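Local coordinates for protein alanine racemase 1 (Caldanaerobacter subterraneus subsp. tengcongensis MB4, PDB 4Y2W) that belongs to the alanine racemase family, whose members combine an N-terminal TIM barrel with a C-terminal domain rich in beta strands, at residues Leu291-Tyr299 and Glu349-Thr357; Ala207-Leu215 and Tyr233-Val242. The protein carries 1 engineered substitution. All coordinates share one frame; numbering follows the deposited sequence.

Contact 1 of 2, residues Leu291-Tyr299 and Glu349-Thr357; sequences LDRRLSNNY and ESMADKIET
Y299 and M351 meet at about a right angle, the methyl CE of the methionine lying 3.4 Å from ring atom CE2 of the tyrosine. The M351 chain leaves the helix with CG anti to the backbone N (chi1 178°) and bends at its last torsion, which carries CE against both the Y299 ring and L295. There L295 CD1 is 3.7 Å from M351 CE, while the other branch, CD2, lies 3.7 Å from I355 CG2. K354, bent at chi2 and chi3, slants across the same tyrosine, CG 4.0 Å from Y299 CD1.

The polar part lies beyond I355. R294 bends at chi3 (-63°) and lays its guanidinium across I355, whose CG2 sits over one face. NH1 of R294 donates to I355 O at 3.2 Å, reaching the carbonyl from above its plane. NH2 of R294 makes a salt bridge with D292 OD2, 3.2 Å away, its hydrogen bond weak. D292 OD1 accepts from R294 N in an Asx turn, and the one carboxylate thus meets both the backbone N and the guanidinium of R294.

The contact packs the loop before strand 300-303 on the end of helix 348-354, beside the second subunit. A Schellman motif with E356 as C-prime residue closes the helix. A positive charge here would probably suit the helix dipole; D292, and at longer range E356, would probably offset that charge and the nearby R294 of the second subunit.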
loop_
_atom_site.group_PDB
_atom_site.type_symbol
_atom_site.label_atom_id
_atom_site.label_comp_id
_atom_site.label_asym_id
_atom_site.label_seq_id
_atom_site.Cartn_x
_atom_site.Cartn_y
_atom_site.Cartn_z
ATOM N N LEU A 291 3.494 7.202 -3.045
ATOM C CA LEU A 291 3.584 8.369 -3.919
ATOM C C LEU A 291 3.493 7.907 -5.366
ATOM O O LEU A 291 4.453 7.369 -5.906
ATOM C CB LEU A 291 4.890 9.128 -3.679
ATOM C CG LEU A 291 4.981 10.475 -4.397
ATOM C CD1 LEU A 291 3.866 11.397 -3.923
ATOM C CD2 LEU A 291 6.344 11.119 -4.190
ATOM N N ASP A 292 2.340 8.123 -5.992
ATOM C CA ASP A 292 2.068 7.553 -7.309
ATOM C C ASP A 292 3.088 8.004 -8.348
ATOM O O ASP A 292 3.382 9.189 -8.480
ATOM C CB ASP A 292 0.655 7.906 -7.779
ATOM C CG ASP A 292 0.211 7.073 -8.962
ATOM O OD1 ASP A 292 0.962 6.976 -9.953
ATOM O OD2 ASP A 292 -0.890 6.500 -8.901
ATOM N N ARG A 293 3.603 7.036 -9.096
ATOM C CA ARG A 293 4.625 7.281 -10.102
ATOM C C ARG A 293 4.147 8.206 -11.232
ATOM O O ARG A 293 4.967 8.838 -11.905
ATOM C CB ARG A 293 5.110 5.946 -10.669
ATOM C CG ARG A 293 6.324 6.042 -11.569
ATOM C CD ARG A 293 6.967 4.680 -11.759
ATOM N NE ARG A 293 7.774 4.633 -12.975
ATOM C CZ ARG A 293 7.291 4.449 -14.201
ATOM N NH1 ARG A 293 5.987 4.285 -14.407
ATOM N NH2 ARG A 293 8.120 4.431 -15.236
ATOM N N ARG A 294 2.832 8.293 -11.438
ATOM C CA ARG A 294 2.272 9.197 -12.455
ATOM C C ARG A 294 2.482 10.682 -12.127
ATOM O O ARG A 294 2.341 11.526 -13.007
ATOM C CB ARG A 294 0.786 8.897 -12.720
ATOM C CG ARG A 294 0.577 7.722 -13.671
ATOM C CD ARG A 294 -0.889 7.388 -13.900
ATOM N NE ARG A 294 -1.540 6.968 -12.659
ATOM C CZ ARG A 294 -2.724 7.397 -12.214
ATOM N NH1 ARG A 294 -3.468 8.259 -12.915
ATOM N NH2 ARG A 294 -3.188 6.931 -11.056
ATOM N N LEU A 295 2.835 10.990 -10.878
ATOM C CA LEU A 295 3.208 12.353 -10.488
ATOM C C LEU A 295 4.596 12.766 -10.995
ATOM O O LEU A 295 5.004 13.910 -10.804
ATOM C CB LEU A 295 3.152 12.512 -8.967
ATOM C CG LEU A 295 1.819 12.203 -8.281
ATOM C CD1 LEU A 295 1.940 12.466 -6.790
ATOM C CD2 LEU A 295 0.678 13.015 -8.869
ATOM N N SER A 296 5.321 11.838 -11.618
ATOM C CA SER A 296 6.563 12.156 -12.328
ATOM C C SER A 296 6.384 13.391 -13.211
ATOM O O SER A 296 5.571 13.371 -14.138
ATOM C CB SER A 296 6.977 10.972 -13.207
ATOM O OG SER A 296 7.164 9.788 -12.447
ATOM N N ASN A 297 7.122 14.461 -12.909
ATOM C CA ASN A 297 7.063 15.716 -13.674
ATOM C C ASN A 297 5.675 16.371 -13.777
ATOM O O ASN A 297 5.393 17.056 -14.765
ATOM C CB ASN A 297 7.632 15.515 -15.092
ATOM C CG ASN A 297 9.132 15.334 -15.102
ATOM O OD1 ASN A 297 9.878 16.237 -14.722
ATOM N ND2 ASN A 297 9.589 14.173 -15.559
ATOM N N ASN A 298 4.809 16.164 -12.785
ATOM C CA ASN A 298 3.543 16.911 -12.712
ATOM C C ASN A 298 2.903 16.846 -11.335
ATOM O O ASN A 298 1.761 16.407 -11.170
ATOM C CB ASN A 298 2.537 16.497 -13.807
ATOM C CG ASN A 298 2.116 15.048 -13.704
ATOM O OD1 ASN A 298 2.897 14.202 -13.276
ATOM N ND2 ASN A 298 0.882 14.752 -14.096
ATOM N N TYR A 299 3.664 17.285 -10.345
ATOM C CA TYR A 299 3.104 17.671 -9.062
ATOM C C TYR A 299 4.094 18.583 -8.363
ATOM O O TYR A 299 5.285 18.573 -8.675
ATOM C CB TYR A 299 2.774 16.451 -8.191
ATOM C CG TYR A 299 1.708 16.734 -7.145
ATOM C CD1 TYR A 299 0.392 17.017 -7.518
ATOM C CD2 TYR A 299 2.013 16.722 -5.785
ATOM C CE1 TYR A 299 -0.582 17.283 -6.569
ATOM C CE2 TYR A 299 1.043 16.985 -4.831
ATOM C CZ TYR A 299 -0.251 17.265 -5.226
ATOM O OH TYR A 299 -1.213 17.523 -4.276
ATOM N N GLU A 349 -7.455 15.981 -1.527
ATOM C CA GLU A 349 -8.371 16.078 -2.666
ATOM C C GLU A 349 -7.655 16.543 -3.939
ATOM O O GLU A 349 -7.921 16.027 -5.027
ATOM C CB GLU A 349 -9.550 17.003 -2.350
ATOM C CG GLU A 349 -10.688 16.883 -3.360
ATOM C CD GLU A 349 -11.923 17.681 -2.986
ATOM O OE1 GLU A 349 -12.931 17.591 -3.724
ATOM O OE2 GLU A 349 -11.886 18.397 -1.962
ATOM N N SER A 350 -6.755 17.517 -3.798
ATOM C CA SER A 350 -5.941 17.981 -4.925
ATOM C C SER A 350 -5.132 16.837 -5.533
ATOM O O SER A 350 -5.037 16.723 -6.757
ATOM C CB SER A 350 -4.991 19.095 -4.487
ATOM O OG SER A 350 -5.702 20.223 -4.027
ATOM N N MET A 351 -4.553 15.997 -4.675
ATOM C CA MET A 351 -3.787 14.840 -5.126
ATOM C C MET A 351 -4.683 13.830 -5.843
ATOM O O MET A 351 -4.322 13.316 -6.900
ATOM C CB MET A 351 -3.072 14.174 -3.950
ATOM C CG MET A 351 -2.281 12.931 -4.337
ATOM S SD MET A 351 -0.890 12.580 -3.244
ATOM C CE MET A 351 0.276 13.821 -3.798
ATOM N N ALA A 352 -5.852 13.560 -5.266
ATOM C CA ALA A 352 -6.827 12.639 -5.855
ATOM C C ALA A 352 -7.280 13.086 -7.247
ATOM O O ALA A 352 -7.447 12.262 -8.148
ATOM C CB ALA A 352 -8.028 12.492 -4.937
ATOM N N ASP A 353 -7.476 14.392 -7.413
ATOM C CA ASP A 353 -7.869 14.957 -8.703
ATOM C C ASP A 353 -6.777 14.745 -9.746
ATOM O O ASP A 353 -7.049 14.247 -10.836
ATOM C CB ASP A 353 -8.169 16.453 -8.574
ATOM C CG ASP A 353 -9.349 16.740 -7.668
ATOM O OD1 ASP A 353 -10.096 15.800 -7.325
ATOM O OD2 ASP A 353 -9.533 17.917 -7.290
ATOM N N LYS A 354 -5.545 15.105 -9.394
ATOM C CA LYS A 354 -4.410 15.028 -10.317
ATOM C C LYS A 354 -4.215 13.633 -10.926
ATOM O O LYS A 354 -3.886 13.520 -12.105
ATOM C CB LYS A 354 -3.121 15.490 -9.617
ATOM C CG LYS A 354 -1.872 15.519 -10.499
ATOM C CD LYS A 354 -1.908 16.615 -11.559
ATOM C CE LYS A 354 -1.676 18.000 -10.972
ATOM N NZ LYS A 354 -1.406 19.013 -12.032
ATOM N N ILE A 355 -4.425 12.582 -10.135
ATOM C CA ILE A 355 -4.317 11.205 -10.651
ATOM C C ILE A 355 -5.678 10.542 -10.914
ATOM O O ILE A 355 -5.773 9.317 -10.976
ATOM C CB ILE A 355 -3.430 10.302 -9.753
ATOM C CG1 ILE A 355 -3.830 10.400 -8.276
ATOM C CG2 ILE A 355 -1.967 10.677 -9.924
ATOM C CD1 ILE A 355 -3.371 9.225 -7.437
ATOM N N GLU A 356 -6.717 11.361 -11.093
ATOM C CA GLU A 356 -8.034 10.898 -11.529
ATOM C C GLU A 356 -8.602 9.813 -10.609
ATOM O O GLU A 356 -8.930 8.705 -11.052
ATOM C CB GLU A 356 -7.974 10.376 -12.970
ATOM C CG GLU A 356 -7.211 11.249 -13.951
ATOM C CD GLU A 356 -6.986 10.535 -15.270
ATOM O OE1 GLU A 356 -5.842 10.107 -15.541
ATOM O OE2 GLU A 356 -7.968 10.376 -16.025
ATOM N N THR A 357 -8.702 10.137 -9.325
ATOM C CA THR A 357 -9.297 9.231 -8.351
ATOM C C THR A 357 -9.962 10.040 -7.237
ATOM O O THR A 357 -10.234 11.228 -7.407
ATOM C CB THR A 357 -8.249 8.240 -7.792
ATOM O OG1 THR A 357 -8.898 7.258 -6.977
ATOM C CG2 THR A 357 -7.184 8.961 -6.968
#

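Contact 2 of 2, residues Ala207-Leu215 and Tyr233-Val242; sequences ANAAAILNL and YPSKRVERKV. With PO4 (phosphate ion), chain C.
L213 sets its CD1 methyl into the corner formed by V238 and Y233, 3.8 Å from V238 CB and 3.9 Å from Y233 CD1. It comes at the edge of the tyrosine ring, near its plane; R240 CG covers one face of that ring. L213 and V242 cross at about a right angle, CD2 of the leucine 4.1 Å from CG1 of the valine. Earlier on the helix A209 and A210 take P234 against their methyls, A210 CB lying 4.2 Å from P234 CG. This apolar part is buried. N214, itself buried, crosses E239 obliquely, its OD1 3.6 Å from E239 CG.

Toward solvent the fit is looser and polar. K241, bent at chi3 and chi4, brings NZ to L213 O at 3.1 Å, above the carbonyl plane, and the same nitrogen forms a salt bridge with E239 OE1 at 2.8 Å.

At the opposite end of the helix, N208 holds the N-cap position, and a phosphate ion, probably from the crystallisation liquor, receives weak hydrogen bonds from N208 ND2 and A209 N.

Helix 209-214 directly follows strand 203-208, the seventh of the eight parallel strands of the TIM barrel, and loop 233-242 runs over it toward strand 248-260. Helix 177-195 packs on N214 and L215, helix 15-28 on K241 and V242.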
loop_
_atom_site.group_PDB
_atom_site.type_symbol
_atom_site.label_atom_id
_atom_site.label_comp_id
_atom_site.label_asym_id
_atom_site.label_seq_id
_atom_site.Cartn_x
_atom_site.Cartn_y
_atom_site.Cartn_z
ATOM N N ALA A 207 -27.301 5.716 5.281
ATOM C CA ALA A 207 -26.554 6.889 4.838
ATOM C C ALA A 207 -25.047 6.790 5.085
ATOM O O ALA A 207 -24.604 6.571 6.217
ATOM C CB ALA A 207 -27.108 8.135 5.517
ATOM N N ASN A 208 -24.275 6.950 4.009
ATOM C CA ASN A 208 -22.839 7.238 4.095
ATOM C C ASN A 208 -22.645 8.761 4.057
ATOM O O ASN A 208 -23.629 9.501 4.012
ATOM C CB ASN A 208 -22.068 6.535 2.967
ATOM C CG ASN A 208 -22.549 6.935 1.576
ATOM O OD1 ASN A 208 -23.632 7.505 1.412
ATOM N ND2 ASN A 208 -21.744 6.625 0.561
ATOM N N ALA A 209 -21.399 9.230 4.077
ATOM C CA ALA A 209 -21.103 10.675 4.161
ATOM C C ALA A 209 -21.894 11.555 3.176
ATOM O O ALA A 209 -22.360 12.636 3.541
ATOM C CB ALA A 209 -19.608 10.915 3.995
ATOM N N ALA A 210 -22.044 11.090 1.940
ATOM C CA ALA A 210 -22.728 11.863 0.903
ATOM C C ALA A 210 -24.194 12.118 1.246
ATOM O O ALA A 210 -24.693 13.233 1.087
ATOM C CB ALA A 210 -22.616 11.157 -0.438
ATOM N N ALA A 211 -24.875 11.078 1.718
ATOM C CA ALA A 211 -26.281 11.177 2.100
ATOM C C ALA A 211 -26.463 11.851 3.462
ATOM O O ALA A 211 -27.508 12.440 3.727
ATOM C CB ALA A 211 -26.918 9.798 2.106
ATOM N N ILE A 212 -25.455 11.758 4.324
ATOM C CA ILE A 212 -25.505 12.418 5.630
ATOM C C ILE A 212 -25.557 13.937 5.472
ATOM O O ILE A 212 -26.259 14.621 6.222
ATOM C CB ILE A 212 -24.297 12.020 6.505
ATOM C CG1 ILE A 212 -24.409 10.550 6.916
ATOM C CG2 ILE A 212 -24.209 12.891 7.756
ATOM C CD1 ILE A 212 -23.081 9.906 7.249
ATOM N N LEU A 213 -24.817 14.458 4.498
ATOM C CA LEU A 213 -24.785 15.896 4.242
ATOM C C LEU A 213 -26.063 16.369 3.553
ATOM O O LEU A 213 -26.682 17.351 3.972
ATOM C CB LEU A 213 -23.571 16.253 3.381
ATOM C CG LEU A 213 -22.196 15.999 4.012
ATOM C CD1 LEU A 213 -21.104 16.064 2.956
ATOM C CD2 LEU A 213 -21.915 16.987 5.136
ATOM N N ASN A 214 -26.452 15.649 2.505
ATOM C CA ASN A 214 -27.549 16.056 1.632
ATOM C C ASN A 214 -28.912 15.585 2.129
ATOM O O ASN A 214 -29.811 16.390 2.378
ATOM C CB ASN A 214 -27.320 15.497 0.223
ATOM C CG ASN A 214 -26.011 15.953 -0.394
ATOM O OD1 ASN A 214 -25.320 16.821 0.143
ATOM N ND2 ASN A 214 -25.660 15.359 -1.533
ATOM N N LEU A 215 -29.048 14.272 2.272
ATOM C CA LEU A 215 -30.343 13.627 2.483
ATOM C C LEU A 215 -30.678 13.482 3.966
ATOM O O LEU A 215 -30.337 12.477 4.590
ATOM C CB LEU A 215 -30.340 12.246 1.811
ATOM C CG LEU A 215 -30.401 12.149 0.277
ATOM C CD1 LEU A 215 -29.728 13.298 -0.457
ATOM C CD2 LEU A 215 -29.788 10.835 -0.183
ATOM N N TYR A 233 -14.010 15.257 1.606
ATOM C CA TYR A 233 -15.355 14.983 1.122
ATOM C C TYR A 233 -15.299 13.884 0.061
ATOM O O TYR A 233 -14.276 13.720 -0.607
ATOM C CB TYR A 233 -15.983 16.258 0.556
ATOM C CG TYR A 233 -16.318 17.293 1.612
ATOM C CD1 TYR A 233 -17.432 17.140 2.430
ATOM C CD2 TYR A 233 -15.525 18.428 1.790
ATOM C CE1 TYR A 233 -17.748 18.081 3.398
ATOM C CE2 TYR A 233 -15.834 19.375 2.754
ATOM C CZ TYR A 233 -16.948 19.198 3.557
ATOM O OH TYR A 233 -17.273 20.128 4.521
ATOM N N PRO A 234 -16.398 13.122 -0.094
ATOM C CA PRO A 234 -16.426 12.013 -1.055
ATOM C C PRO A 234 -16.483 12.450 -2.519
ATOM O O PRO A 234 -16.090 11.685 -3.398
ATOM C CB PRO A 234 -17.702 11.252 -0.677
ATOM C CG PRO A 234 -18.581 12.277 -0.047
ATOM C CD PRO A 234 -17.668 13.245 0.648
ATOM N N SER A 235 -16.977 13.659 -2.777
ATOM C CA SER A 235 -17.081 14.175 -4.140
ATOM C C SER A 235 -17.220 15.698 -4.121
ATOM O O SER A 235 -17.099 16.332 -3.068
ATOM C CB SER A 235 -18.278 13.539 -4.852
ATOM O OG SER A 235 -19.501 14.013 -4.313
ATOM N N LYS A 236 -17.466 16.280 -5.292
ATOM C CA LYS A 236 -17.675 17.718 -5.406
ATOM C C LYS A 236 -19.152 18.114 -5.342
ATOM O O LYS A 236 -19.460 19.297 -5.197
ATOM C CB LYS A 236 -17.036 18.234 -6.696
ATOM C CG LYS A 236 -15.546 17.950 -6.767
ATOM C CD LYS A 236 -14.869 18.693 -7.908
ATOM C CE LYS A 236 -13.353 18.646 -7.770
ATOM N NZ LYS A 236 -12.822 17.255 -7.699
ATOM N N ARG A 237 -20.058 17.136 -5.432
ATOM C CA ARG A 237 -21.503 17.396 -5.394
ATOM C C ARG A 237 -22.102 17.180 -3.997
ATOM O O ARG A 237 -23.115 16.492 -3.841
ATOM C CB ARG A 237 -22.240 16.509 -6.404
ATOM C CG ARG A 237 -21.629 16.450 -7.797
ATOM C CD ARG A 237 -22.685 16.108 -8.843
ATOM N NE ARG A 237 -22.284 15.002 -9.712
ATOM C CZ ARG A 237 -21.385 15.080 -10.692
ATOM N NH1 ARG A 237 -20.751 16.222 -10.954
ATOM N NH2 ARG A 237 -21.111 13.998 -11.417
ATOM N N VAL A 238 -21.476 17.781 -2.989
ATOM C CA VAL A 238 -21.965 17.718 -1.612
ATOM C C VAL A 238 -21.976 19.129 -1.033
ATOM O O VAL A 238 -21.231 19.996 -1.488
ATOM C CB VAL A 238 -21.116 16.770 -0.731
ATOM C CG1 VAL A 238 -21.144 15.357 -1.291
ATOM C CG2 VAL A 238 -19.679 17.259 -0.602
ATOM N N GLU A 239 -22.818 19.353 -0.028
ATOM C CA GLU A 239 -23.084 20.705 0.470
ATOM C C GLU A 239 -21.933 21.312 1.288
ATOM O O GLU A 239 -21.700 22.522 1.216
ATOM C CB GLU A 239 -24.395 20.731 1.262
ATOM C CG GLU A 239 -25.603 20.380 0.402
ATOM C CD GLU A 239 -26.932 20.569 1.110
ATOM O OE1 GLU A 239 -26.941 20.772 2.342
ATOM O OE2 GLU A 239 -27.974 20.510 0.424
ATOM N N ARG A 240 -21.224 20.478 2.051
ATOM C CA ARG A 240 -20.040 20.905 2.817
ATOM C C ARG A 240 -20.372 21.929 3.904
ATOM O O ARG A 240 -19.612 22.874 4.132
ATOM C CB ARG A 240 -18.938 21.462 1.889
ATOM C CG ARG A 240 -18.545 20.533 0.746
ATOM C CD ARG A 240 -17.447 21.119 -0.136
ATOM N NE ARG A 240 -16.989 20.145 -1.135
ATOM C CZ ARG A 240 -15.720 19.793 -1.363
ATOM N NH1 ARG A 240 -14.711 20.340 -0.690
ATOM N NH2 ARG A 240 -15.454 18.884 -2.298
ATOM N N LYS A 241 -21.499 21.725 4.586
ATOM C CA LYS A 241 -21.946 22.646 5.636
ATOM C C LYS A 241 -21.154 22.463 6.941
ATOM O O LYS A 241 -21.209 23.317 7.832
ATOM C CB LYS A 241 -23.457 22.498 5.881
ATOM C CG LYS A 241 -23.861 21.383 6.838
ATOM C CD LYS A 241 -25.373 21.180 6.873
ATOM C CE LYS A 241 -25.823 19.991 6.030
ATOM N NZ LYS A 241 -25.474 20.133 4.588
ATOM N N VAL A 242 -20.434 21.346 7.047
ATOM C CA VAL A 242 -19.578 21.061 8.202
ATOM C C VAL A 242 -18.208 21.728 8.069
ATOM O O VAL A 242 -17.750 21.998 6.961
ATOM C CB VAL A 242 -19.398 19.538 8.414
ATOM C CG1 VAL A 242 -20.750 18.867 8.611
ATOM C CG2 VAL A 242 -18.644 18.891 7.256
HETATM P P PO4 C . -17.966 6.885 3.233
HETATM O O1 PO4 C . -18.073 8.228 3.917
HETATM O O2 PO4 C . -18.676 6.920 1.897
HETATM O O3 PO4 C . -18.601 5.827 4.108
HETATM O O4 PO4 C . -16.507 6.554 3.005
#

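From the N terminus, contact 2 comes first: the chain leaves barrel strand 203-208, forms helix 209-214, makes strand 222-224, the last of the barrel, and returns over that helix as the loop 233-242. It then enters the C-terminal domain through strand 248-260, and contact 1 closes a longer loop there, joining the segment before strand 300-303 to the end of helix 348-354. The loops are in series, neither nesting nor crossing, and the centres of the contacts are about 24 Å apart. They still touch: K236 pairs with D353, and R240 with E349, in salt bridges. Only contact 1 reaches the second subunit, where the backbone N of R293 hydrogen-bonds to E361 of that chain.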